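Local coordinates for lipolytic enzyme (Clostridium thermocellum, PDB 2VPT), which hydrolyses acetyl esters of acetylated xylan, this chain being the catalytic domain of a cellulosomal family 3 carbohydrate esterase, at residues Met9-Ser14 / Pro69-Asn74; Val86-Ile91 / Asp197-Leu202; Asp112-Phe115 / Asn120-Leu123; Gln148-Asn151 / Lys155-Phe158. One frame throughout, in Å; residues are numbered along the deposited sequence.

Contact 1 of 4, residues Met9-Ser14 / Pro69-Asn74; sequences MPVGDS and PQIASN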
# COMPACT_ATOMS: atom_id res chain seq x y z
N MSE A 9 -10.75 5.49 12.16
CA MSE A 9 -9.79 4.46 11.81
C MSE A 9 -10.41 3.49 10.81
O MSE A 9 -11.27 2.68 11.17
CB MSE A 9 -9.34 3.69 13.04
CG MSE A 9 -8.21 2.71 12.72
SE MSE A 9 -7.68 1.66 14.23
CE MSE A 9 -6.99 2.51 14.66
N PRO A 10 -9.96 3.55 9.55
CA PRO A 10 -10.39 2.53 8.58
C PRO A 10 -9.64 1.23 8.81
O PRO A 10 -8.43 1.20 8.69
CB PRO A 10 -10.03 3.15 7.22
CG PRO A 10 -9.67 4.57 7.51
CD PRO A 10 -9.12 4.57 8.89
N VAL A 11 -10.37 0.17 9.14
CA VAL A 11 -9.78 -1.13 9.46
C VAL A 11 -10.29 -2.13 8.42
O VAL A 11 -11.50 -2.27 8.23
CB VAL A 11 -10.18 -1.62 10.86
CG1 VAL A 11 -9.62 -3.01 11.12
CG2 VAL A 11 -9.70 -0.66 11.90
N GLY A 12 -9.40 -2.85 7.76
CA GLY A 12 -9.86 -3.84 6.81
C GLY A 12 -8.74 -4.57 6.12
O GLY A 12 -7.61 -4.67 6.65
N ASP A 13 -9.09 -5.09 4.94
CA ASP A 13 -8.21 -5.93 4.14
C ASP A 13 -7.76 -5.17 2.89
O ASP A 13 -7.58 -3.95 2.95
CB ASP A 13 -8.91 -7.28 3.86
CG ASP A 13 -10.26 -7.13 3.21
OD1 ASP A 13 -10.51 -6.12 2.49
OD2 ASP A 13 -11.10 -8.04 3.41
N SER A 14 -7.55 -5.84 1.77
CA SER A 14 -7.05 -5.13 0.59
C SER A 14 -8.06 -4.12 0.06
O SER A 14 -7.67 -3.24 -0.69
CB SER A 14 -6.62 -6.05 -0.52
OG SER A 14 -7.62 -6.97 -0.80
N PRO A 69 -9.34 -13.08 12.23
CA PRO A 69 -8.49 -13.34 13.40
C PRO A 69 -7.16 -12.60 13.39
O PRO A 69 -6.62 -12.27 14.46
CB PRO A 69 -8.31 -14.87 13.36
CG PRO A 69 -8.65 -15.31 12.01
CD PRO A 69 -9.65 -14.31 11.48
N GLN A 70 -6.64 -12.28 12.21
CA GLN A 70 -5.41 -11.51 12.15
C GLN A 70 -5.64 -10.06 12.60
O GLN A 70 -4.84 -9.49 13.33
CB GLN A 70 -4.83 -11.54 10.75
CG GLN A 70 -4.39 -12.91 10.30
CD GLN A 70 -3.86 -12.80 8.92
OE1 GLN A 70 -4.61 -12.72 7.97
NE2 GLN A 70 -2.54 -12.68 8.80
N ILE A 71 -6.75 -9.48 12.16
CA ILE A 71 -7.17 -8.19 12.68
C ILE A 71 -7.35 -8.26 14.20
O ILE A 71 -6.83 -7.42 14.93
CB ILE A 71 -8.47 -7.70 12.01
CG1 ILE A 71 -8.26 -7.47 10.51
CG2 ILE A 71 -9.00 -6.44 12.70
CD1 ILE A 71 -7.38 -6.24 10.12
N ALA A 72 -8.08 -9.28 14.68
CA ALA A 72 -8.38 -9.39 16.11
C ALA A 72 -7.11 -9.51 16.95
O ALA A 72 -7.05 -9.02 18.10
CB ALA A 72 -9.29 -10.61 16.37
N SER A 73 -6.10 -10.16 16.39
CA SER A 73 -4.84 -10.37 17.07
C SER A 73 -4.08 -9.07 17.37
O SER A 73 -3.27 -9.02 18.29
CB SER A 73 -4.00 -11.33 16.24
OG SER A 73 -2.94 -11.89 16.99
N ASN A 74 -4.37 -8.01 16.61
CA ASN A 74 -3.62 -6.76 16.73
C ASN A 74 -4.45 -5.51 17.02
O ASN A 74 -3.89 -4.50 17.44
CB ASN A 74 -2.82 -6.54 15.44
CG ASN A 74 -1.87 -7.66 15.19
OD1 ASN A 74 -0.89 -7.82 15.93
ND2 ASN A 74 -2.17 -8.48 14.21
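V11 and I71 are the side chains that meet between residues 9-14 and 69-74, where helix 68-82 lies over one face of the mainly parallel sheet in this SGNH (GDSL-like) hydrolase fold. The pair is a worked example of how branched apolar residues pack a helix on a sheet. The tight part is small and wholly apolar. The two side chains pass each other in opposite directions, and each offers the methyl that lies anti to its own backbone N: CG1 of V11 meets CG2 of I71 at 3.8 Å. The second torsion of I71 (-71°) swings its other branch towards the strand, so that CD1 of I71 lies 4.1 Å from CG1 of V11 and also 3.8 Å from the carbonyl O of G12. I75 and W78 of the same helix, with I91, extend the buried layer around V11 and I71.

G12 opens the G-D-S block of the family. D13 caps the following helix through C15 N, and S14 OG is hydrogen-bonded to H178 NE2, consistent with a Ser-His-Asp triad completed by D175.

The outer side of the helix is looser. P69 and S73 lie exposed, and the known polar bonds there bypass the strand: Q70 OE1 pairs with T67 N, and A72 O with Q113 NE2. N74 curls its amide back on the turn before: its ND2 donates to Q70 O at 3.0 Å, a bent bond of 131° at N-H.

Contact 2 of 4, residues Val86-Ile91 / Asp197-Leu202; sequences VVFLWI and DILRAL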
# COMPACT_ATOMS: atom_id res chain seq x y z
N VAL A 86 -14.23 6.81 15.83
CA VAL A 86 -15.05 6.01 14.94
C VAL A 86 -14.13 4.99 14.27
O VAL A 86 -12.98 5.31 13.93
CB VAL A 86 -15.69 6.89 13.84
CG1 VAL A 86 -16.52 6.08 12.86
CG2 VAL A 86 -16.57 7.99 14.46
N VAL A 87 -14.64 3.77 14.10
CA VAL A 87 -13.97 2.73 13.34
C VAL A 87 -14.85 2.36 12.16
O VAL A 87 -16.05 2.14 12.33
CB VAL A 87 -13.69 1.49 14.22
CG1 VAL A 87 -13.19 0.31 13.38
CG2 VAL A 87 -12.72 1.85 15.31
N PHE A 88 -14.25 2.28 10.97
CA PHE A 88 -14.89 1.79 9.77
C PHE A 88 -14.32 0.40 9.53
O PHE A 88 -13.20 0.27 9.04
CB PHE A 88 -14.56 2.66 8.55
CG PHE A 88 -15.21 4.02 8.50
CD1 PHE A 88 -16.27 4.39 9.31
CD2 PHE A 88 -14.75 4.94 7.56
CE1 PHE A 88 -16.85 5.66 9.18
CE2 PHE A 88 -15.32 6.20 7.44
CZ PHE A 88 -16.37 6.55 8.24
N LEU A 89 -15.09 -0.63 9.86
CA LEU A 89 -14.60 -2.01 9.77
C LEU A 89 -15.16 -2.69 8.52
O LEU A 89 -16.36 -2.72 8.30
CB LEU A 89 -15.02 -2.78 11.04
CG LEU A 89 -14.56 -4.23 11.12
CD1 LEU A 89 -13.04 -4.32 11.18
CD2 LEU A 89 -15.18 -4.93 12.31
N TRP A 90 -14.27 -3.25 7.72
CA TRP A 90 -14.65 -3.92 6.48
C TRP A 90 -13.75 -5.13 6.35
O TRP A 90 -12.60 -5.03 5.89
CB TRP A 90 -14.52 -2.94 5.30
CG TRP A 90 -15.03 -3.48 4.00
CD1 TRP A 90 -15.74 -4.62 3.80
CD2 TRP A 90 -14.86 -2.89 2.71
NE1 TRP A 90 -16.01 -4.79 2.47
CE2 TRP A 90 -15.50 -3.73 1.78
CE3 TRP A 90 -14.24 -1.73 2.25
CZ2 TRP A 90 -15.52 -3.44 0.42
CZ3 TRP A 90 -14.28 -1.45 0.90
CH2 TRP A 90 -14.91 -2.30 0.01
N ILE A 91 -14.27 -6.29 6.75
CA ILE A 91 -13.41 -7.46 6.93
C ILE A 91 -14.19 -8.76 6.81
O ILE A 91 -15.41 -8.80 7.01
CB ILE A 91 -12.72 -7.36 8.31
CG1 ILE A 91 -11.45 -8.21 8.41
CG2 ILE A 91 -13.69 -7.65 9.44
CD1 ILE A 91 -10.30 -7.75 7.53
N ASP A 197 -24.93 11.27 8.88
CA ASP A 197 -25.77 11.78 9.96
C ASP A 197 -25.17 11.51 11.33
O ASP A 197 -25.17 12.37 12.19
CB ASP A 197 -27.19 11.22 9.83
CG ASP A 197 -27.88 11.72 8.57
OD1 ASP A 197 -27.90 12.95 8.36
OD2 ASP A 197 -28.39 10.91 7.78
N ILE A 198 -24.62 10.31 11.53
CA ILE A 198 -24.00 9.99 12.79
C ILE A 198 -22.73 10.83 13.00
O ILE A 198 -22.45 11.30 14.11
CB ILE A 198 -23.71 8.47 12.88
CG1 ILE A 198 -25.05 7.72 13.03
CG2 ILE A 198 -22.76 8.19 14.02
CD1 ILE A 198 -25.06 6.26 12.55
N LEU A 199 -21.95 11.01 11.94
CA LEU A 199 -20.73 11.81 12.04
C LEU A 199 -21.02 13.26 12.37
O LEU A 199 -20.34 13.84 13.21
CB LEU A 199 -19.89 11.70 10.76
CG LEU A 199 -19.26 10.32 10.50
CD1 LEU A 199 -18.58 10.29 9.15
CD2 LEU A 199 -18.32 9.89 11.63
N ARG A 200 -22.02 13.84 11.71
CA ARG A 200 -22.41 15.22 12.01
C ARG A 200 -22.85 15.35 13.47
O ARG A 200 -22.52 16.33 14.13
CB ARG A 200 -23.49 15.71 11.04
CG ARG A 200 -22.94 16.05 9.67
CD ARG A 200 -23.93 16.83 8.81
NE ARG A 200 -25.02 16.00 8.30
CZ ARG A 200 -25.41 15.93 7.03
NH1 ARG A 200 -24.80 16.63 6.07
NH2 ARG A 200 -26.41 15.13 6.70
N ALA A 201 -23.57 14.35 13.99
CA ALA A 201 -23.98 14.37 15.40
C ALA A 201 -22.78 14.30 16.34
O ALA A 201 -22.71 15.04 17.32
CB ALA A 201 -24.95 13.24 15.69
N LEU A 202 -21.81 13.43 16.04
CA LEU A 202 -20.59 13.34 16.84
C LEU A 202 -19.79 14.65 16.82
O LEU A 202 -19.20 15.03 17.83
CB LEU A 202 -19.68 12.20 16.35
CG LEU A 202 -20.11 10.77 16.64
CD1 LEU A 202 -19.18 9.77 15.94
CD2 LEU A 202 -20.13 10.49 18.14
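V86 holds its side chain with CG1 anti to the backbone N (chi1 178°), which leaves CG2 beside that N and turned to the helix, where L199 and L202 share a rotamer: CG anti to the carbonyl carbon and the chain extended beyond it (chi2 174° in L199). The result is a patch of helix-on-sheet packing in the α/β/α sandwich of the SGNH fold, with helix 181-203 lying on the face of the sheet opposite helices 68-82 and 104-117. The axes of 86-90 and 197-202 run nearly antiparallel, at 162° and 11.7 Å apart, a spacing bridged by apolar side chains alone.

One methyl does most of the work. CG2 of V86 faces the ends of both leucines, which cross it at a slant, and it meets CD2 of L199 at 3.8 Å. F88, two residues along and on the same face of the strand, takes a lesser share, with CD1 of L199 lying at its ring edge, 4.4 Å from CZ of F88; the same ring stacks with W191, about two turns earlier in the helix than L199, and I198 reaches across to F124. The closest approach is at the partly exposed L202, where CG2 of V86 presses on CD1 of L202 at 3.5 Å, tighter than usual van der Waals contact.

Contact 3 of 4, residues Asp112-Phe115 / Asn120-Leu123; sequences DQIF and NVTL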
# COMPACT_ATOMS: atom_id res chain seq x y z
N ASP A 112 -17.47 -7.35 19.43
CA ASP A 112 -17.47 -7.32 20.89
C ASP A 112 -16.13 -6.88 21.45
O ASP A 112 -16.06 -6.08 22.38
CB ASP A 112 -17.80 -8.70 21.48
CG ASP A 112 -19.24 -9.14 21.22
OD1 ASP A 112 -20.06 -8.33 20.74
OD2 ASP A 112 -19.54 -10.32 21.51
N GLN A 113 -15.06 -7.39 20.85
CA GLN A 113 -13.71 -7.06 21.28
C GLN A 113 -13.40 -5.57 21.15
O GLN A 113 -12.82 -4.96 22.04
CB GLN A 113 -12.70 -7.85 20.45
CG GLN A 113 -11.25 -7.60 20.82
CD GLN A 113 -10.28 -8.35 19.91
OE1 GLN A 113 -10.66 -9.29 19.23
NE2 GLN A 113 -9.03 -7.94 19.90
N ILE A 114 -13.80 -4.97 20.04
CA ILE A 114 -13.61 -3.54 19.82
C ILE A 114 -14.25 -2.72 20.94
O ILE A 114 -13.62 -1.82 21.49
CB ILE A 114 -14.13 -3.12 18.42
CG1 ILE A 114 -13.21 -3.69 17.33
CG2 ILE A 114 -14.25 -1.58 18.31
CD1 ILE A 114 -13.79 -3.71 15.94
N PHE A 115 -15.50 -3.01 21.28
CA PHE A 115 -16.19 -2.27 22.36
C PHE A 115 -15.62 -2.56 23.75
O PHE A 115 -15.70 -1.72 24.64
CB PHE A 115 -17.68 -2.57 22.34
CG PHE A 115 -18.42 -1.94 21.19
CD1 PHE A 115 -18.54 -0.56 21.09
CD2 PHE A 115 -19.04 -2.72 20.23
CE1 PHE A 115 -19.23 0.01 20.05
CE2 PHE A 115 -19.73 -2.15 19.19
CZ PHE A 115 -19.82 -0.78 19.11
N ASN A 120 -16.60 3.57 24.28
CA ASN A 120 -17.28 4.76 23.77
C ASN A 120 -17.15 4.98 22.27
O ASN A 120 -17.62 5.98 21.73
CB ASN A 120 -16.79 6.00 24.53
CG ASN A 120 -17.22 5.99 25.99
OD1 ASN A 120 -18.29 5.49 26.32
ND2 ASN A 120 -16.38 6.52 26.85
N VAL A 121 -16.51 4.03 21.58
CA VAL A 121 -16.31 4.16 20.15
C VAL A 121 -17.63 3.98 19.40
O VAL A 121 -18.57 3.35 19.88
CB VAL A 121 -15.24 3.15 19.65
CG1 VAL A 121 -15.83 1.75 19.44
CG2 VAL A 121 -14.59 3.65 18.37
N THR A 122 -17.70 4.57 18.21
CA THR A 122 -18.77 4.32 17.27
C THR A 122 -18.21 3.44 16.17
O THR A 122 -17.15 3.73 15.60
CB THR A 122 -19.33 5.63 16.71
OG1 THR A 122 -19.95 6.35 17.78
CG2 THR A 122 -20.34 5.40 15.59
N LEU A 123 -18.92 2.36 15.87
CA LEU A 123 -18.44 1.34 14.93
C LEU A 123 -19.39 1.17 13.75
O LEU A 123 -20.60 1.03 13.92
CB LEU A 123 -18.28 -0.00 15.66
CG LEU A 123 -17.80 -1.21 14.84
CD1 LEU A 123 -16.38 -1.03 14.28
CD2 LEU A 123 -17.85 -2.50 15.69
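F115 and I114, consecutive on helix 104-117, straddle V121, just before the next strand, and L123 within it, and the four rotamers together decide which atoms meet. The ring of F115 is carried beside its backbone N (chi1 -72°) and lies across the side chain of V121 at about a right angle. CE1 of F115 comes to 3.4 Å from the carbonyl O of V121, which sits near the ring plane at the edge, while CE1 is also 3.9 Å from CG1 of V121. Next round the ring, CZ of F115 packs on CB of L123 at 3.9 Å and CE2 of F115 lies 4.0 Å from CD2 of L123.

V121 takes the less roomy rotamer, CG1 between its backbone N and carbonyl carbon (chi1 82°). That methyl is thereby shared, touching F115 and also CG2 of I114, 3.9 Å away. The longer branch of I114 ends in CD1, which reaches CD1 of L123 at 4.1 Å, the two side chains crossing roughly at right angles. Each methyl of L123 thus has its own partner, CD1 for the isoleucine and CD2 for the phenylalanine. No hydrogen bond joins the two segments; close-packed hydrocarbon does.

All four residues are buried. This is the return of a beta-alpha-beta crossover: helix 104-117, the later helix of the connection from strand 86-90, leads into the parallel neighbour 122-126. L89 and V87 of the former strand, V156 of strand 156-159 and I75 of helix 68-82 close around the same apolar layer.

Contact 4 of 4, residues Gln148-Asn151 / Lys155-Phe158; sequences QKAN and KVYF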
# COMPACT_ATOMS: atom_id res chain seq x y z
N GLN A 148 -28.31 -7.54 15.95
CA GLN A 148 -28.28 -8.18 17.29
C GLN A 148 -27.55 -7.30 18.31
O GLN A 148 -28.02 -7.09 19.43
CB GLN A 148 -27.61 -9.56 17.15
CG GLN A 148 -27.70 -10.57 18.30
CD GLN A 148 -27.34 -11.99 17.83
OE1 GLN A 148 -27.35 -12.29 16.63
NE2 GLN A 148 -27.04 -12.88 18.78
N LYS A 149 -26.41 -6.73 17.91
CA LYS A 149 -25.59 -5.92 18.81
C LYS A 149 -26.24 -4.55 19.03
O LYS A 149 -26.24 -4.02 20.13
CB LYS A 149 -24.19 -5.70 18.22
CG LYS A 149 -23.48 -6.94 17.70
CD LYS A 149 -22.61 -7.59 18.73
CE LYS A 149 -21.91 -8.80 18.15
NZ LYS A 149 -21.58 -9.78 19.20
N ALA A 150 -26.79 -3.99 17.95
CA ALA A 150 -27.46 -2.69 18.02
C ALA A 150 -28.70 -2.75 18.93
O ALA A 150 -28.93 -1.85 19.73
CB ALA A 150 -27.86 -2.24 16.64
N ASN A 151 -29.47 -3.82 18.80
CA ASN A 151 -30.65 -4.02 19.65
C ASN A 151 -30.29 -4.07 21.14
O ASN A 151 -31.11 -3.71 22.00
CB ASN A 151 -31.42 -5.28 19.23
CG ASN A 151 -32.10 -5.15 17.87
OD1 ASN A 151 -32.26 -4.06 17.32
ND2 ASN A 151 -32.52 -6.28 17.32
N LYS A 155 -23.37 0.96 19.93
CA LYS A 155 -23.29 1.94 18.86
C LYS A 155 -22.57 1.33 17.64
O LYS A 155 -21.44 1.72 17.31
CB LYS A 155 -22.60 3.21 19.36
CG LYS A 155 -23.42 3.94 20.44
CD LYS A 155 -22.70 5.14 21.02
CE LYS A 155 -23.62 5.95 21.91
NZ LYS A 155 -22.91 7.06 22.59
N VAL A 156 -23.23 0.36 17.00
CA VAL A 156 -22.73 -0.31 15.80
C VAL A 156 -23.78 -0.22 14.70
O VAL A 156 -24.98 -0.40 14.95
CB VAL A 156 -22.31 -1.78 16.09
CG1 VAL A 156 -23.50 -2.61 16.61
CG2 VAL A 156 -21.68 -2.43 14.86
N TYR A 157 -23.33 0.08 13.48
CA TYR A 157 -24.21 0.41 12.37
C TYR A 157 -23.72 -0.30 11.12
O TYR A 157 -22.52 -0.40 10.89
CB TYR A 157 -24.20 1.93 12.14
CG TYR A 157 -24.56 2.68 13.40
CD1 TYR A 157 -25.90 2.88 13.75
CD2 TYR A 157 -23.58 3.15 14.27
CE1 TYR A 157 -26.24 3.54 14.92
CE2 TYR A 157 -23.91 3.82 15.45
CZ TYR A 157 -25.25 4.00 15.77
OH TYR A 157 -25.59 4.66 16.93
N PHE A 158 -24.65 -0.80 10.33
CA PHE A 158 -24.37 -1.54 9.11
C PHE A 158 -24.24 -0.60 7.93
O PHE A 158 -25.04 0.31 7.73
CB PHE A 158 -25.51 -2.56 8.86
CG PHE A 158 -25.37 -3.36 7.60
CD1 PHE A 158 -24.23 -4.10 7.33
CD2 PHE A 158 -26.41 -3.41 6.69
CE1 PHE A 158 -24.13 -4.84 6.17
CE2 PHE A 158 -26.32 -4.15 5.54
CZ PHE A 158 -25.17 -4.86 5.27
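K149 gives its base, not its charge, to V156: CB of K149 touches CG1 of V156 at 3.6 Å, and the rest of the chain then leaves the strand. A sharp bend at chi2 (-92°) carries it off along the helix layer, where NZ forms a salt bridge with D112 and a hydrogen bond with S108 OG, both belonging to helix 104-117. The lysine thus serves two neighbours, by its root and by its tip.

A150 comes next, and here helix and strand are closest, CA of A150 lying 5.7 Å from CA of V156. With so short a side chain between them the backbones themselves take part: CB of A150 lies 3.8 Å from the carbonyl O of V156, and CG1 of V156 is 3.8 Å from the backbone N of A150. V156 fits there because CG1 occupies the crowded position between its own N and carbonyl carbon (chi1 60°). OD1 of N151 bonds back to Q147 NE2.

V146, F115 and L123 surround the same valine on its buried side. A helix that turns tightly into the parallel strand it packs on is the closing half of a beta-alpha-beta unit, here the crossover from strand 122-126 to strand 156-159 in the SGNH hydrolase fold.

In the fold
From the N terminus, contact 1 closes first, bringing helix 68-82 back onto strand 5-12. Contact 2 then opens on strand 86-90, which pairs with strand 5-12, and closes only at the C-terminal helix, 106 residues on. Contacts 3 and 4 follow in series within that long span, each a short return from a helix to the strand after it. Strands 86-90, 122-126 and 156-159 lie side by side, so contacts 2, 3 and 4 meet through the sheet; contacts 3 and 4 also touch between their helices, as do contacts 1 and 3. Contacts 1, 3 and 4 line one face; contact 2 lies on the other.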